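Local coordinates for response regulator receiver protein (Desulfuromonas acetoxidans, PDB 2ZAY), which probably acts as a phosphorylation-controlled switch in bacterial signal transduction, this chain being the receiver domain of a longer response regulator, at residues K95-L100 with I106-K111. Numbering follows the deposited sequence.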
loop_
_atom_site.group_PDB
_atom_site.type_symbol
_atom_site.label_atom_id
_atom_site.label_comp_id
_atom_site.label_asym_id
_atom_site.label_seq_id
_atom_site.Cartn_x
_atom_site.Cartn_y
_atom_site.Cartn_z
ATOM N N LYS A 95 -12.895 -9.868 -10.286
ATOM C CA LYS A 95 -13.810 -9.634 -9.183
ATOM C C LYS A 95 -13.095 -9.043 -7.976
ATOM O O LYS A 95 -13.647 -8.186 -7.300
ATOM C CB LYS A 95 -14.516 -10.932 -8.781
ATOM C CG LYS A 95 -15.570 -10.733 -7.697
ATOM C CD LYS A 95 -16.283 -12.031 -7.357
ATOM C CE LYS A 95 -17.142 -12.529 -8.513
ATOM N NZ LYS A 95 -18.375 -11.712 -8.703
ATOM N N GLU A 96 -11.874 -9.493 -7.697
ATOM C CA GLU A 96 -11.146 -8.951 -6.552
ATOM C C GLU A 96 -10.772 -7.505 -6.830
ATOM O O GLU A 96 -10.928 -6.637 -5.966
ATOM C CB GLU A 96 -9.866 -9.735 -6.270
ATOM C CG GLU A 96 -9.162 -9.275 -4.993
ATOM C CD GLU A 96 -7.744 -9.799 -4.876
ATOM O OE1 GLU A 96 -7.310 -10.098 -3.747
ATOM O OE2 GLU A 96 -7.055 -9.899 -5.911
ATOM N N GLU A 97 -10.271 -7.252 -8.037
ATOM C CA GLU A 97 -9.885 -5.896 -8.419
ATOM C C GLU A 97 -11.078 -4.963 -8.250
ATOM O O GLU A 97 -10.967 -3.917 -7.608
ATOM C CB GLU A 97 -9.386 -5.852 -9.870
ATOM C CG GLU A 97 -8.944 -4.445 -10.337
ATOM C CD GLU A 97 -8.168 -4.467 -11.650
ATOM O OE1 GLU A 97 -7.751 -5.565 -12.087
ATOM O OE2 GLU A 97 -7.965 -3.381 -12.241
ATOM N N ALA A 98 -12.226 -5.347 -8.815
ATOM C CA ALA A 98 -13.428 -4.522 -8.701
ATOM C C ALA A 98 -13.860 -4.323 -7.251
ATOM O O ALA A 98 -14.226 -3.216 -6.865
ATOM C CB ALA A 98 -14.576 -5.127 -9.515
ATOM N N GLN A 99 -13.821 -5.382 -6.440
ATOM C CA GLN A 99 -14.218 -5.245 -5.037
ATOM C C GLN A 99 -13.347 -4.242 -4.272
ATOM O O GLN A 99 -13.861 -3.395 -3.532
ATOM C CB GLN A 99 -14.166 -6.599 -4.317
ATOM C CG GLN A 99 -14.216 -6.481 -2.788
ATOM C CD GLN A 99 -14.176 -7.832 -2.079
ATOM O OE1 GLN A 99 -13.424 -8.731 -2.467
ATOM N NE2 GLN A 99 -14.976 -7.972 -1.026
ATOM N N LEU A 100 -12.032 -4.333 -4.443
ATOM C CA LEU A 100 -11.131 -3.423 -3.739
ATOM C C LEU A 100 -11.309 -1.983 -4.217
ATOM O O LEU A 100 -11.392 -1.055 -3.409
ATOM C CB LEU A 100 -9.683 -3.867 -3.920
ATOM C CG LEU A 100 -9.345 -5.211 -3.262
ATOM C CD1 LEU A 100 -7.850 -5.486 -3.418
ATOM C CD2 LEU A 100 -9.730 -5.186 -1.795
ATOM N N ILE A 106 -7.383 3.338 -3.640
ATOM C CA ILE A 106 -7.112 4.299 -4.709
ATOM C C ILE A 106 -6.583 3.664 -5.995
ATOM O O ILE A 106 -6.707 4.245 -7.078
ATOM C CB ILE A 106 -6.150 5.407 -4.222
ATOM C CG1 ILE A 106 -6.378 6.674 -5.046
ATOM C CG2 ILE A 106 -4.713 4.929 -4.300
ATOM C CD1 ILE A 106 -5.714 7.895 -4.460
ATOM N N ASP A 107 -5.974 2.490 -5.881
ATOM C CA ASP A 107 -5.480 1.773 -7.058
ATOM C C ASP A 107 -5.306 0.298 -6.702
ATOM O O ASP A 107 -5.364 -0.083 -5.526
ATOM C CB ASP A 107 -4.146 2.349 -7.569
ATOM C CG ASP A 107 -3.963 2.150 -9.081
ATOM O OD1 ASP A 107 -4.591 1.229 -9.652
ATOM O OD2 ASP A 107 -3.188 2.907 -9.704
ATOM N N PHE A 108 -5.108 -0.526 -7.725
ATOM C CA PHE A 108 -4.934 -1.964 -7.548
ATOM C C PHE A 108 -3.845 -2.431 -8.507
ATOM O O PHE A 108 -3.918 -2.167 -9.712
ATOM C CB PHE A 108 -6.247 -2.681 -7.862
ATOM C CG PHE A 108 -6.166 -4.178 -7.744
ATOM C CD1 PHE A 108 -6.465 -4.810 -6.542
ATOM C CD2 PHE A 108 -5.790 -4.954 -8.838
ATOM C CE1 PHE A 108 -6.394 -6.202 -6.428
ATOM C CE2 PHE A 108 -5.712 -6.346 -8.741
ATOM C CZ PHE A 108 -6.017 -6.971 -7.531
ATOM N N ILE A 109 -2.839 -3.118 -7.978
ATOM C CA ILE A 109 -1.733 -3.593 -8.799
ATOM C C ILE A 109 -1.519 -5.083 -8.609
ATOM O O ILE A 109 -1.344 -5.558 -7.486
ATOM C CB ILE A 109 -0.425 -2.866 -8.431
ATOM C CG1 ILE A 109 -0.632 -1.351 -8.514
ATOM C CG2 ILE A 109 0.702 -3.303 -9.374
ATOM C CD1 ILE A 109 0.575 -0.551 -8.047
ATOM N N ALA A 110 -1.531 -5.818 -9.715
ATOM C CA ALA A 110 -1.334 -7.258 -9.666
ATOM C C ALA A 110 0.139 -7.639 -9.567
ATOM O O ALA A 110 0.984 -7.081 -10.271
ATOM C CB ALA A 110 -1.950 -7.906 -10.903
ATOM N N LYS A 111 0.443 -8.575 -8.673
ATOM C CA LYS A 111 1.801 -9.080 -8.519
ATOM C C LYS A 111 2.013 -10.037 -9.699
ATOM O O LYS A 111 1.046 -10.499 -10.305
ATOM C CB LYS A 111 1.944 -9.859 -7.205
ATOM C CG LYS A 111 1.970 -9.020 -5.933
ATOM C CD LYS A 111 1.965 -9.929 -4.708
ATOM C CE LYS A 111 2.761 -9.350 -3.539
ATOM N NZ LYS A 111 2.254 -8.039 -3.075
#
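With its CG opposite the backbone N (chi1 179°), F108 sends its ring from strand 107-110 toward helix 94-103, while E97, whose first torsion is also extended, lays its own chain over that ring. A phenylalanine suits this buried place because it is flat and apolar, offering a face to the helix backbone and a rim to L100. The aromatic face sits flat against the helix: E97 CA stands 3.9 Å from the centroid of the F108 ring, only 5° off its normal, a CH-pi contact. E97 CB and CG continue over the same ring, CG coming 3.5 Å from F108 CD2, and the carboxylate lies nearly parallel to the ring. Glutamate suits this place because its methylenes can cover an aromatic surface. L100 comes instead to the rim, in the ring plane, where its CD1 methyl packs 3.4 Å from F108 CE1; leucine fits here, being apolar and buried, and its side chain also packs on A87 of the central sheet and M68 of helix 67-75. E96 reaches the edge near CZ, its OE2 3.5 Å from F108 CZ and its carboxylate steeply turned to the ring. Yet that carboxylate is held mainly by S89 and N61, which hydrogen-bond OE2 and OE1, so the ring merely borders it. On the strand, F108 N donates to D107 OD1 at 2.7 Å, and D107 OD2 forms a salt bridge with R121. Cutting F108 back to an alanine would probably open a gap beneath E97 CA and strip L100 CD1 of its aromatic neighbour. The 95-100 segment of the helix and strand 107-110 run nearly antiparallel (155°), as expected for the last two elements of the beta-alpha-beta unit formed by 85-89, 94-103 and 107-110, in the CheY-like receiver fold with its 2-1-3-4-5 parallel sheet.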